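Local coordinates for protein AvrRxo1-ORF1 (Xanthomonas oryzae pv. oryzicola, PDB 4Z8T) that acts as a type III effector with a polynucleotide kinase domain, probably using a P-loop kinase fold, and forms a complex with its partner AvrRxo1-ORF2, at residues Pro34-Leu39 with Ser109-Ser114; Gly100-Asp105 with Asp135-Gly140; Tyr240-Thr245 with Glu268-Ile273. One frame throughout, in Å; residues are numbered along the deposited sequence.

Interaction 1 (Pro34-Leu39 with Ser109-Ser114)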
ATOM      1  N   PRO A  34     -30.600 -28.443 -34.300  1.00 32.73           N
ATOM      2  CA  PRO A  34     -31.713 -27.590 -34.730  1.00 33.39           C
ATOM      3  C   PRO A  34     -32.473 -26.925 -33.584  1.00 33.41           C
ATOM      4  O   PRO A  34     -32.796 -25.744 -33.699  1.00 30.48           O
ATOM      5  CB  PRO A  34     -32.635 -28.562 -35.492  1.00 36.27           C
ATOM      6  CG  PRO A  34     -31.907 -29.891 -35.529  1.00 37.48           C
ATOM      7  CD  PRO A  34     -30.488 -29.635 -35.153  1.00 39.26           C
ATOM      8  N   GLU A  35     -32.759 -27.653 -32.507  1.00 28.90           N
ATOM      9  CA  GLU A  35     -33.477 -27.053 -31.390  1.00 30.31           C
ATOM     10  C   GLU A  35     -32.654 -25.941 -30.766  1.00 27.46           C
ATOM     11  O   GLU A  35     -33.193 -24.907 -30.366  1.00 26.72           O
ATOM     12  CB  GLU A  35     -33.805 -28.088 -30.312  1.00 30.70           C
ATOM     13  CG  GLU A  35     -34.796 -29.150 -30.731  1.00 36.09           C
ATOM     14  CD  GLU A  35     -34.131 -30.344 -31.377  1.00 35.95           C
ATOM     15  OE1 GLU A  35     -32.960 -30.236 -31.804  1.00 36.04           O
ATOM     16  OE2 GLU A  35     -34.784 -31.407 -31.450  1.00 44.04           O
ATOM     17  N   ARG A  36     -31.348 -26.156 -30.674  1.00 26.65           N
ATOM     18  CA  ARG A  36     -30.488 -25.160 -30.042  1.00 24.60           C
ATOM     19  C   ARG A  36     -30.336 -23.954 -30.951  1.00 27.91           C
ATOM     20  O   ARG A  36     -30.294 -22.815 -30.488  1.00 25.06           O
ATOM     21  CB  ARG A  36     -29.120 -25.745 -29.694  1.00 26.05           C
ATOM     22  CG  ARG A  36     -28.420 -24.979 -28.572  1.00 25.84           C
ATOM     23  CD  ARG A  36     -29.159 -25.145 -27.264  1.00 21.78           C
ATOM     24  NE  ARG A  36     -28.460 -24.511 -26.139  1.00 19.98           N
ATOM     25  CZ  ARG A  36     -28.884 -24.586 -24.886  1.00 19.99           C
ATOM     26  NH1 ARG A  36     -29.991 -25.262 -24.622  1.00 20.14           N
ATOM     27  NH2 ARG A  36     -28.200 -24.009 -23.900  1.00 20.87           N
ATOM     28  N   ARG A  37     -30.269 -24.222 -32.252  1.00 26.20           N
ATOM     29  CA  ARG A  37     -30.257 -23.190 -33.278  1.00 28.83           C
ATOM     30  C   ARG A  37     -31.484 -22.300 -33.121  1.00 28.85           C
ATOM     31  O   ARG A  37     -31.390 -21.069 -33.201  1.00 27.10           O
ATOM     32  CB  ARG A  37     -30.264 -23.874 -34.651  1.00 32.68           C
ATOM     33  CG  ARG A  37     -29.712 -23.060 -35.801  1.00 38.39           C
ATOM     34  CD  ARG A  37     -29.158 -23.975 -36.897  1.00 42.17           C
ATOM     35  NE  ARG A  37     -30.023 -25.104 -37.217  1.00 46.75           N
ATOM     36  CZ  ARG A  37     -29.587 -26.342 -37.443  1.00 44.55           C
ATOM     37  NH1 ARG A  37     -28.294 -26.617 -37.388  1.00 46.13           N
ATOM     38  NH2 ARG A  37     -30.449 -27.308 -37.726  1.00 48.12           N
ATOM     39  N   LYS A  38     -32.635 -22.919 -32.875  1.00 25.53           N
ATOM     40  CA  LYS A  38     -33.877 -22.175 -32.690  1.00 25.90           C
ATOM     41  C   LYS A  38     -33.837 -21.302 -31.435  1.00 24.39           C
ATOM     42  O   LYS A  38     -34.322 -20.169 -31.452  1.00 26.31           O
ATOM     43  CB  LYS A  38     -35.073 -23.127 -32.622  1.00 30.67           C
ATOM     44  CG  LYS A  38     -35.431 -23.803 -33.940  1.00 34.06           C
ATOM     45  CD  LYS A  38     -36.668 -24.684 -33.752  1.00 37.82           C
ATOM     46  CE  LYS A  38     -36.832 -25.720 -34.869  1.00 44.10           C
ATOM     47  NZ  LYS A  38     -37.268 -25.125 -36.160  1.00 46.39           N
ATOM     48  N   LEU A  39     -33.281 -21.839 -30.354  1.00 23.12           N
ATOM     49  CA  LEU A  39     -33.147 -21.081 -29.107  1.00 21.42           C
ATOM     50  C   LEU A  39     -32.257 -19.866 -29.329  1.00 22.01           C
ATOM     51  O   LEU A  39     -32.561 -18.760 -28.855  1.00 21.58           O
ATOM     52  CB  LEU A  39     -32.567 -21.965 -27.997  1.00 22.89           C
ATOM     53  CG  LEU A  39     -32.338 -21.284 -26.642  1.00 23.69           C
ATOM     54  CD1 LEU A  39     -33.625 -20.657 -26.124  1.00 22.43           C
ATOM     55  CD2 LEU A  39     -31.772 -22.282 -25.631  1.00 23.01           C
ATOM     56  N   SER A 109     -28.888 -16.894 -18.221  1.00 21.97           N
ATOM     57  CA  SER A 109     -30.041 -17.458 -17.540  1.00 23.13           C
ATOM     58  C   SER A 109     -30.896 -18.263 -18.521  1.00 24.30           C
ATOM     59  O   SER A 109     -31.289 -19.398 -18.229  1.00 23.22           O
ATOM     60  CB  SER A 109     -30.879 -16.356 -16.894  1.00 29.57           C
ATOM     61  OG  SER A 109     -32.017 -16.907 -16.256  1.00 35.55           O
ATOM     62  N   SER A 110     -31.158 -17.684 -19.690  1.00 22.33           N
ATOM     63  CA  SER A 110     -31.969 -18.361 -20.695  1.00 21.29           C
ATOM     64  C   SER A 110     -31.297 -19.641 -21.172  1.00 22.48           C
ATOM     65  O   SER A 110     -31.957 -20.668 -21.347  1.00 21.51           O
ATOM     66  CB  SER A 110     -32.266 -17.445 -21.884  1.00 25.54           C
ATOM     67  OG  SER A 110     -33.195 -16.434 -21.530  1.00 27.19           O
ATOM     68  N   LEU A 111     -29.995 -19.583 -21.409  1.00 18.95           N
ATOM     69  CA  LEU A 111     -29.292 -20.778 -21.884  1.00 18.90           C
ATOM     70  C   LEU A 111     -29.252 -21.835 -20.793  1.00 19.95           C
ATOM     71  O   LEU A 111     -29.326 -23.038 -21.071  1.00 20.88           O
ATOM     72  CB  LEU A 111     -27.873 -20.427 -22.317  1.00 21.58           C
ATOM     73  CG  LEU A 111     -27.802 -19.530 -23.553  1.00 19.39           C
ATOM     74  CD1 LEU A 111     -26.359 -19.133 -23.816  1.00 21.74           C
ATOM     75  CD2 LEU A 111     -28.387 -20.249 -24.773  1.00 22.58           C
ATOM     76  N   ALA A 112     -29.145 -21.384 -19.545  1.00 19.22           N
ATOM     77  CA  ALA A 112     -29.062 -22.305 -18.416  1.00 23.52           C
ATOM     78  C   ALA A 112     -30.382 -23.008 -18.144  1.00 24.13           C
ATOM     79  O   ALA A 112     -30.387 -24.157 -17.691  1.00 23.60           O
ATOM     80  CB  ALA A 112     -28.574 -21.582 -17.158  1.00 22.27           C
ATOM     81  N   LYS A 113     -31.493 -22.329 -18.410  1.00 19.49           N
ATOM     82  CA  LYS A 113     -32.807 -22.947 -18.230  1.00 20.43           C
ATOM     83  C   LYS A 113     -33.217 -23.765 -19.459  1.00 23.51           C
ATOM     84  O   LYS A 113     -33.928 -24.764 -19.324  1.00 22.91           O
ATOM     85  CB  LYS A 113     -33.884 -21.918 -17.822  1.00 22.70           C
ATOM     86  CG  LYS A 113     -34.223 -20.876 -18.859  1.00 30.26           C
ATOM     87  CD  LYS A 113     -35.316 -19.885 -18.383  1.00 35.84           C
ATOM     88  CE  LYS A 113     -35.995 -19.169 -19.561  1.00 34.80           C
ATOM     89  NZ  LYS A 113     -37.115 -18.265 -19.186  1.00 39.64           N
ATOM     90  N   SER A 114     -32.767 -23.349 -20.646  1.00 19.23           N
ATOM     91  CA  SER A 114     -33.023 -24.107 -21.883  1.00 19.49           C
ATOM     92  C   SER A 114     -34.518 -24.345 -22.141  1.00 22.73           C
ATOM     93  O   SER A 114     -34.911 -25.409 -22.654  1.00 23.83           O
ATOM     94  CB  SER A 114     -32.262 -25.438 -21.860  1.00 20.20           C
ATOM     95  OG  SER A 114     -30.857 -25.230 -21.861  1.00 20.86           O
TER
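Arg36 reaches across to the end of helix 108-113 and grips it with two hydrogen bonds. From Arg36 NH1 to Ser114 OG the distance is 2.9 Å, the bond is nearly straight (173° at the hydrogen), and the hydroxyl lies in the guanidinium plane. Arg36 NH2 reaches Leu111 O at 3.2 Å, a more bent bond tilted out of that plane. Ser114 OG, while accepting from Arg36 NH1, donates to Leu111 O at 2.8 Å, and the two donors of this carbonyl arrive from opposite faces of its plane. A bend at chi2 (67°) carries the arginine, whose CB does not point at the partner, to this site. Its NE makes a salt bridge with Glu129 of helix 123-141, and Tyr10 adds a cation-pi contact. Beside the polar group, Leu39 CD2 lies above one guanidinium face, offset toward its rim, and meets Leu111 CD2 at 4.0 Å with the two side chains slanting past each other. Leu111 also packs on Val126 and Leu133. The site is a helix end: helix 108-113 stops at Ser114, which has positive phi, and Leu111 O in its last turn takes bonds from Ser114 and from Arg36 of helix 34-60.

Interaction 2 (Gly100-Asp105 with Asp135-Gly140)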
ATOM      1  N   GLY A 100     -30.724  -5.174 -23.388  1.00 22.30           N
ATOM      2  CA  GLY A 100     -30.325  -4.614 -24.672  1.00 22.86           C
ATOM      3  C   GLY A 100     -28.844  -4.302 -24.787  1.00 22.34           C
ATOM      4  O   GLY A 100     -28.371  -3.896 -25.854  1.00 20.40           O
ATOM      5  N   CYS A 101     -28.103  -4.498 -23.699  1.00 22.17           N
ATOM      6  CA  CYS A 101     -26.671  -4.203 -23.691  1.00 21.09           C
ATOM      7  C   CYS A 101     -25.844  -5.371 -24.215  1.00 20.95           C
ATOM      8  O   CYS A 101     -26.253  -6.542 -24.108  1.00 21.88           O
ATOM      9  CB  CYS A 101     -26.203  -3.847 -22.275  1.00 20.41           C
ATOM     10  SG  CYS A 101     -27.082  -2.445 -21.550  1.00 23.95           S
ATOM     11  N   VAL A 102     -24.686  -5.056 -24.795  1.00 20.68           N
ATOM     12  CA  VAL A 102     -23.744  -6.090 -25.230  1.00 18.44           C
ATOM     13  C   VAL A 102     -22.960  -6.633 -24.042  1.00 22.22           C
ATOM     14  O   VAL A 102     -22.152  -5.928 -23.439  1.00 22.71           O
ATOM     15  CB  VAL A 102     -22.758  -5.572 -26.279  1.00 22.30           C
ATOM     16  CG1 VAL A 102     -21.783  -6.678 -26.673  1.00 24.30           C
ATOM     17  CG2 VAL A 102     -23.508  -5.074 -27.495  1.00 25.53           C
ATOM     18  N   ASN A 103     -23.213  -7.901 -23.723  1.00 21.60           N
ATOM     19  CA  ASN A 103     -22.725  -8.534 -22.509  1.00 23.99           C
ATOM     20  C   ASN A 103     -23.141 -10.000 -22.590  1.00 22.29           C
ATOM     21  O   ASN A 103     -24.334 -10.280 -22.635  1.00 24.59           O
ATOM     22  CB  ASN A 103     -23.410  -7.872 -21.311  1.00 21.77           C
ATOM     23  CG  ASN A 103     -22.966  -8.435 -19.981  1.00 25.97           C
ATOM     24  OD1 ASN A 103     -22.253  -9.437 -19.912  1.00 26.22           O
ATOM     25  ND2 ASN A 103     -23.398  -7.788 -18.902  1.00 28.85           N
ATOM     26  N   PRO A 104     -22.173 -10.933 -22.600  1.00 23.49           N
ATOM     27  CA  PRO A 104     -22.513 -12.366 -22.675  1.00 25.12           C
ATOM     28  C   PRO A 104     -23.396 -12.819 -21.528  1.00 25.03           C
ATOM     29  O   PRO A 104     -24.236 -13.703 -21.689  1.00 22.42           O
ATOM     30  CB  PRO A 104     -21.151 -13.065 -22.580  1.00 26.89           C
ATOM     31  CG  PRO A 104     -20.215 -12.041 -22.016  1.00 31.27           C
ATOM     32  CD  PRO A 104     -20.719 -10.713 -22.519  1.00 25.96           C
ATOM     33  N   ASP A 105     -23.219 -12.214 -20.363  1.00 22.14           N
ATOM     34  CA  ASP A 105     -24.009 -12.623 -19.213  1.00 25.08           C
ATOM     35  C   ASP A 105     -25.528 -12.491 -19.369  1.00 26.14           C
ATOM     36  O   ASP A 105     -26.274 -13.173 -18.665  1.00 27.74           O
ATOM     37  CB  ASP A 105     -23.538 -11.871 -17.968  1.00 25.80           C
ATOM     38  CG  ASP A 105     -22.103 -12.185 -17.618  1.00 26.20           C
ATOM     39  OD1 ASP A 105     -21.650 -13.309 -17.919  1.00 27.06           O
ATOM     40  OD2 ASP A 105     -21.425 -11.303 -17.053  1.00 27.53           O
ATOM     41  N   ASP A 135     -21.309 -12.194 -29.379  1.00 25.44           N
ATOM     42  CA  ASP A 135     -20.526 -11.761 -30.530  1.00 25.81           C
ATOM     43  C   ASP A 135     -21.393 -11.648 -31.771  1.00 25.69           C
ATOM     44  O   ASP A 135     -21.215 -10.741 -32.591  1.00 22.88           O
ATOM     45  CB  ASP A 135     -19.360 -12.718 -30.770  1.00 29.18           C
ATOM     46  CG  ASP A 135     -18.313 -12.624 -29.695  1.00 34.98           C
ATOM     47  OD1 ASP A 135     -18.261 -11.584 -29.004  1.00 35.04           O
ATOM     48  OD2 ASP A 135     -17.530 -13.588 -29.545  1.00 41.17           O
ATOM     49  N   ARG A 136     -22.340 -12.568 -31.918  1.00 22.45           N
ATOM     50  CA  ARG A 136     -23.286 -12.456 -33.011  1.00 22.44           C
ATOM     51  C   ARG A 136     -24.179 -11.234 -32.814  1.00 25.42           C
ATOM     52  O   ARG A 136     -24.494 -10.518 -33.765  1.00 25.38           O
ATOM     53  CB  ARG A 136     -24.120 -13.734 -33.130  1.00 26.16           C
ATOM     54  CG  ARG A 136     -25.178 -13.647 -34.194  1.00 31.59           C
ATOM     55  CD  ARG A 136     -25.204 -14.866 -35.112  1.00 43.65           C
ATOM     56  NE  ARG A 136     -26.515 -14.997 -35.742  1.00 43.72           N
ATOM     57  CZ  ARG A 136     -26.968 -14.194 -36.700  1.00 43.59           C
ATOM     58  NH1 ARG A 136     -28.180 -14.383 -37.201  1.00 46.27           N
ATOM     59  NH2 ARG A 136     -26.216 -13.202 -37.160  1.00 45.72           N
ATOM     60  N   PHE A 137     -24.551 -10.981 -31.561  1.00 21.69           N
ATOM     61  CA  PHE A 137     -25.399  -9.845 -31.221  1.00 21.19           C
ATOM     62  C   PHE A 137     -24.656  -8.545 -31.553  1.00 22.08           C
ATOM     63  O   PHE A 137     -25.190  -7.669 -32.239  1.00 21.21           O
ATOM     64  CB  PHE A 137     -25.787  -9.947 -29.735  1.00 19.49           C
ATOM     65  CG  PHE A 137     -26.578  -8.780 -29.202  1.00 21.89           C
ATOM     66  CD1 PHE A 137     -27.670  -8.266 -29.884  1.00 20.33           C
ATOM     67  CD2 PHE A 137     -26.240  -8.224 -27.978  1.00 24.07           C
ATOM     68  CE1 PHE A 137     -28.392  -7.201 -29.365  1.00 23.44           C
ATOM     69  CE2 PHE A 137     -26.963  -7.165 -27.447  1.00 22.97           C
ATOM     70  CZ  PHE A 137     -28.040  -6.655 -28.138  1.00 22.79           C
ATOM     71  N   GLU A 138     -23.410  -8.446 -31.107  1.00 21.36           N
ATOM     72  CA  GLU A 138     -22.611  -7.249 -31.362  1.00 24.08           C
ATOM     73  C   GLU A 138     -22.354  -7.055 -32.857  1.00 24.90           C
ATOM     74  O   GLU A 138     -22.368  -5.928 -33.359  1.00 24.44           O
ATOM     75  CB  GLU A 138     -21.287  -7.324 -30.597  1.00 25.65           C
ATOM     76  CG  GLU A 138     -20.393  -6.092 -30.761  1.00 27.94           C
ATOM     77  CD  GLU A 138     -19.032  -6.278 -30.129  1.00 30.77           C
ATOM     78  OE1 GLU A 138     -18.973  -6.597 -28.919  1.00 32.86           O
ATOM     79  OE2 GLU A 138     -18.014  -6.103 -30.841  1.00 36.36           O
ATOM     80  N   GLY A 139     -22.124  -8.154 -33.567  1.00 24.76           N
ATOM     81  CA  GLY A 139     -21.895  -8.086 -35.002  1.00 24.58           C
ATOM     82  C   GLY A 139     -23.047  -7.458 -35.762  1.00 22.96           C
ATOM     83  O   GLY A 139     -22.836  -6.641 -36.669  1.00 25.64           O
ATOM     84  N   GLY A 140     -24.266  -7.843 -35.405  1.00 22.84           N
ATOM     85  CA  GLY A 140     -25.453  -7.317 -36.046  1.00 23.04           C
ATOM     86  C   GLY A 140     -25.727  -5.876 -35.661  1.00 25.68           C
ATOM     87  O   GLY A 140     -26.375  -5.144 -36.408  1.00 25.76           O
TER
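Phe137 points from helix 123-141 at Gly100-Asp105, in the loop between helices 87-95 and 108-113, its CB directed toward that segment. With CG anti to the backbone N (chi1 175°), the ring meets the loop along one edge. Phe137 CD2 comes first, 4.2 Å from Val102 CG2. Next, Phe137 CE2 is 4.0 Å from Val102 CG2 and 3.5 Å from Cys101 O, while Phe137 CZ at the far end lies 3.6 Å from Gly100 O. Both carbonyl oxygens sit near the ring plane, at its edge; the Val102 methyl approaches obliquely. Leu44, Ala47 and Ala51 of helix 34-60 also touch the ring. Val102 CG1 turns to the next helix residue, standing 3.6 Å from Glu138 OE1 and 4.0 Å from Glu138 CB, the two side chains crossing at about a right angle. Glu138 OE1 hydrogen-bonds to Tyr169 OH, so the methyl lies against a carboxylate already engaged elsewhere. Val102 is itself held by backbone bonds to Val155 and Asp157 of strand 154-157. No hydrogen bond joins the two segments. The chemistry is therefore van der Waals, with a probable weak electrostatic gain where partly positive ring C-H edges face two carbonyl oxygens.

Interaction 3 (Tyr240-Thr245 with Glu268-Ile273)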
ATOM      1  N   TYR A 240     -14.730  10.745 -21.252  1.00 16.27           N
ATOM      2  CA  TYR A 240     -14.283   9.751 -20.274  1.00 15.68           C
ATOM      3  C   TYR A 240     -14.524  10.276 -18.858  1.00 16.13           C
ATOM      4  O   TYR A 240     -14.171  11.406 -18.537  1.00 14.85           O
ATOM      5  CB  TYR A 240     -12.785   9.464 -20.461  1.00 16.29           C
ATOM      6  CG  TYR A 240     -12.209   8.578 -19.381  1.00 14.31           C
ATOM      7  CD1 TYR A 240     -11.749   9.124 -18.182  1.00 15.14           C
ATOM      8  CD2 TYR A 240     -12.139   7.200 -19.544  1.00 16.32           C
ATOM      9  CE1 TYR A 240     -11.244   8.327 -17.179  1.00 14.53           C
ATOM     10  CE2 TYR A 240     -11.618   6.385 -18.538  1.00 14.27           C
ATOM     11  CZ  TYR A 240     -11.179   6.962 -17.356  1.00 15.38           C
ATOM     12  OH  TYR A 240     -10.656   6.167 -16.357  1.00 17.25           O
ATOM     13  N   ARG A 241     -15.104   9.436 -17.995  1.00 14.43           N
ATOM     14  CA  ARG A 241     -15.204   9.768 -16.573  1.00 13.93           C
ATOM     15  C   ARG A 241     -14.805   8.556 -15.765  1.00 13.29           C
ATOM     16  O   ARG A 241     -15.196   7.429 -16.096  1.00 15.07           O
ATOM     17  CB  ARG A 241     -16.637  10.162 -16.201  1.00 14.73           C
ATOM     18  CG  ARG A 241     -17.029  11.555 -16.665  1.00 15.69           C
ATOM     19  CD  ARG A 241     -18.502  11.827 -16.361  1.00 16.87           C
ATOM     20  NE  ARG A 241     -19.364  11.069 -17.274  1.00 18.04           N
ATOM     21  CZ  ARG A 241     -20.626  10.755 -17.009  1.00 18.74           C
ATOM     22  NH1 ARG A 241     -21.164  11.126 -15.853  1.00 18.00           N
ATOM     23  NH2 ARG A 241     -21.333  10.059 -17.886  1.00 20.04           N
ATOM     24  N   LEU A 242     -14.035   8.789 -14.710  1.00 13.36           N
ATOM     25  CA  LEU A 242     -13.580   7.730 -13.820  1.00 13.49           C
ATOM     26  C   LEU A 242     -14.175   7.967 -12.453  1.00 14.08           C
ATOM     27  O   LEU A 242     -14.003   9.029 -11.882  1.00 14.16           O
ATOM     28  CB  LEU A 242     -12.059   7.791 -13.671  1.00 14.20           C
ATOM     29  CG  LEU A 242     -11.443   6.907 -12.570  1.00 14.19           C
ATOM     30  CD1 LEU A 242     -11.737   5.413 -12.779  1.00 15.41           C
ATOM     31  CD2 LEU A 242      -9.934   7.157 -12.574  1.00 15.69           C
ATOM     32  N   PHE A 243     -14.860   6.959 -11.917  1.00 14.11           N
ATOM     33  CA  PHE A 243     -15.444   7.082 -10.580  1.00 14.90           C
ATOM     34  C   PHE A 243     -14.776   6.069  -9.697  1.00 16.19           C
ATOM     35  O   PHE A 243     -14.615   4.929 -10.101  1.00 18.01           O
ATOM     36  CB  PHE A 243     -16.953   6.798 -10.612  1.00 16.63           C
ATOM     37  CG  PHE A 243     -17.741   7.817 -11.382  1.00 16.39           C
ATOM     38  CD1 PHE A 243     -18.180   8.984 -10.777  1.00 18.15           C
ATOM     39  CD2 PHE A 243     -18.013   7.623 -12.731  1.00 18.67           C
ATOM     40  CE1 PHE A 243     -18.905   9.936 -11.509  1.00 19.27           C
ATOM     41  CE2 PHE A 243     -18.738   8.569 -13.457  1.00 16.39           C
ATOM     42  CZ  PHE A 243     -19.173   9.713 -12.855  1.00 18.47           C
ATOM     43  N   GLY A 244     -14.380   6.492  -8.501  1.00 14.80           N
ATOM     44  CA  GLY A 244     -13.737   5.607  -7.551  1.00 13.92           C
ATOM     45  C   GLY A 244     -14.554   5.583  -6.282  1.00 17.96           C
ATOM     46  O   GLY A 244     -15.544   6.307  -6.171  1.00 18.54           O
ATOM     47  N   THR A 245     -14.142   4.751  -5.338  1.00 17.03           N
ATOM     48  CA  THR A 245     -14.942   4.525  -4.138  1.00 19.31           C
ATOM     49  C   THR A 245     -14.247   5.113  -2.918  1.00 23.12           C
ATOM     50  O   THR A 245     -13.111   4.758  -2.603  1.00 23.57           O
ATOM     51  CB  THR A 245     -15.196   3.025  -3.939  1.00 19.08           C
ATOM     52  OG1 THR A 245     -15.818   2.487  -5.117  1.00 19.43           O
ATOM     53  CG2 THR A 245     -16.124   2.794  -2.715  1.00 18.63           C
ATOM     54  N   GLU A 268      -5.715  12.022  -4.802  1.00 18.08           N
ATOM     55  CA  GLU A 268      -5.374  10.918  -3.912  1.00 19.97           C
ATOM     56  C   GLU A 268      -5.908   9.605  -4.444  1.00 18.72           C
ATOM     57  O   GLU A 268      -5.192   8.611  -4.536  1.00 19.09           O
ATOM     58  CB  GLU A 268      -5.987  11.154  -2.529  1.00 24.55           C
ATOM     59  CG  GLU A 268      -5.716  10.038  -1.537  1.00 33.70           C
ATOM     60  CD  GLU A 268      -6.150  10.386  -0.127  1.00 44.28           C
ATOM     61  OE1 GLU A 268      -7.007  11.282   0.037  1.00 46.14           O
ATOM     62  OE2 GLU A 268      -5.615   9.764   0.818  1.00 50.75           O
ATOM     63  N   LEU A 269      -7.193   9.591  -4.775  1.00 18.12           N
ATOM     64  CA  LEU A 269      -7.770   8.389  -5.337  1.00 16.71           C
ATOM     65  C   LEU A 269      -7.156   8.036  -6.689  1.00 17.43           C
ATOM     66  O   LEU A 269      -7.000   6.860  -6.992  1.00 16.65           O
ATOM     67  CB  LEU A 269      -9.297   8.489  -5.445  1.00 18.70           C
ATOM     68  CG  LEU A 269     -10.102   8.071  -4.222  1.00 25.30           C
ATOM     69  CD1 LEU A 269     -11.584   8.291  -4.512  1.00 21.57           C
ATOM     70  CD2 LEU A 269      -9.816   6.610  -3.879  1.00 25.37           C
ATOM     71  N   TYR A 270      -6.818   9.037  -7.499  1.00 17.49           N
ATOM     72  CA  TYR A 270      -6.263   8.766  -8.828  1.00 17.10           C
ATOM     73  C   TYR A 270      -4.948   8.010  -8.713  1.00 16.72           C
ATOM     74  O   TYR A 270      -4.702   7.051  -9.450  1.00 15.51           O
ATOM     75  CB  TYR A 270      -6.056  10.080  -9.582  1.00 16.33           C
ATOM     76  CG  TYR A 270      -5.797   9.954 -11.070  1.00 16.85           C
ATOM     77  CD1 TYR A 270      -6.534   9.093 -11.867  1.00 15.98           C
ATOM     78  CD2 TYR A 270      -4.836  10.739 -11.685  1.00 16.24           C
ATOM     79  CE1 TYR A 270      -6.310   9.004 -13.249  1.00 16.91           C
ATOM     80  CE2 TYR A 270      -4.604  10.654 -13.070  1.00 16.57           C
ATOM     81  CZ  TYR A 270      -5.332   9.786 -13.839  1.00 15.89           C
ATOM     82  OH  TYR A 270      -5.099   9.719 -15.195  1.00 17.56           O
ATOM     83  N   GLU A 271      -4.107   8.443  -7.781  1.00 18.15           N
ATOM     84  CA  GLU A 271      -2.857   7.736  -7.506  1.00 16.19           C
ATOM     85  C   GLU A 271      -3.142   6.287  -7.087  1.00 17.68           C
ATOM     86  O   GLU A 271      -2.481   5.352  -7.538  1.00 19.71           O
ATOM     87  CB  GLU A 271      -2.037   8.486  -6.439  1.00 18.04           C
ATOM     88  CG  GLU A 271      -0.671   7.853  -6.156  1.00 20.15           C
ATOM     89  CD  GLU A 271       0.172   8.656  -5.181  1.00 28.10           C
ATOM     90  OE1 GLU A 271      -0.321   9.683  -4.663  1.00 33.16           O
ATOM     91  OE2 GLU A 271       1.335   8.253  -4.916  1.00 26.43           O
ATOM     92  N   LYS A 272      -4.127   6.117  -6.248  1.00 16.75           N
ATOM     93  CA  LYS A 272      -4.429   4.798  -5.800  1.00 17.96           C
ATOM     94  C   LYS A 272      -5.021   3.821  -6.826  1.00 18.26           C
ATOM     95  O   LYS A 272      -4.628   2.701  -6.922  1.00 18.42           O
ATOM     96  CB  LYS A 272      -5.287   4.901  -4.528  1.00 20.38           C
ATOM     97  CG  LYS A 272      -5.657   3.647  -3.895  1.00 28.42           C
ATOM     98  CD  LYS A 272      -6.740   3.842  -2.848  1.00 36.30           C
ATOM     99  CE  LYS A 272      -6.141   4.268  -1.528  1.00 44.78           C
ATOM    100  NZ  LYS A 272      -4.778   3.694  -1.336  1.00 46.03           N
ATOM    101  N   ILE A 273      -5.970   4.307  -7.586  1.00 15.68           N
ATOM    102  CA  ILE A 273      -6.784   3.397  -8.397  1.00 15.45           C
ATOM    103  C   ILE A 273      -6.236   3.191  -9.812  1.00 17.43           C
ATOM    104  O   ILE A 273      -6.905   2.623 -10.682  1.00 17.45           O
ATOM    105  CB  ILE A 273      -8.295   3.780  -8.379  1.00 16.44           C
ATOM    106  CG1 ILE A 273      -8.562   5.038  -9.201  1.00 13.66           C
ATOM    107  CG2 ILE A 273      -8.793   3.917  -6.911  1.00 15.70           C
ATOM    108  CD1 ILE A 273     -10.051   5.442  -9.245  1.00 16.50           C
TER
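Leu242 and Ile273 reach toward each other tip to tip, and the contact is built round that meeting. Ile273 CD1 sits against the branched end of the leucine, 3.7 Å from Leu242 CD2 and 3.9 Å from Leu242 CG. Ile273 CG1 lies between its backbone N and carbonyl carbon (chi1 73°), and from there the extended chi2 carries CD1 to the strand. Tyr270 is turned differently: its side chain crosses Leu242 at about a right angle, and Leu242 CD2 lies at the ring edge, near the ring plane, 4.0 Å from Tyr270 CD1. The same methyl thus meets both the isoleucine tip and the tyrosine edge. The phenol end leads on to the partner protein, with Tyr270 OH hydrogen-bonded to His13 of an AvrRxo1-ORF2 chain. Farther along the strand Gly244 brings bare backbone to the residue that follows the helix, with Gly244 CA 4.1 Å from Ile273 CD1. Leu269 completes the contact, Leu269 CD2 lying 4.0 Å from Thr245 O. The axes of strand segment 240-245 and helix segment 268-272 cross at 92° with a closest approach of 9.3 Å, and the two segments share no hydrogen bond. Helix 267-272, which follows the antiparallel strands 251-258 and 261-263, folds back as a short helix crossing the face of the antiparallel part of the mixed sheet, next to strand 238-245.

Most residues that touch in the three contacts are buried, but interaction 2 lies nearest the chain's centre, about 12 Å from it between centres, against 18 Å for interaction 3 and 22 Å for interaction 1. Interaction 1 is the polar one, with charged and hydroxyl groups tying two helices; interaction 2 mixes apolar packing with a ring edge against carbonyls, and interaction 3 is mostly apolar. Interactions 1 and 2 adjoin in sequence and alternate along the chain; helices 34-60 and 123-141 serve both, the former supplying Arg36 to one and flanking Phe137 in the other. Interaction 3, across the chain's centre, packs a helix on strand 238-245 of the central sheet. AvrRxo1-ORF2 chains reach residues of segments in interactions 2 and 3.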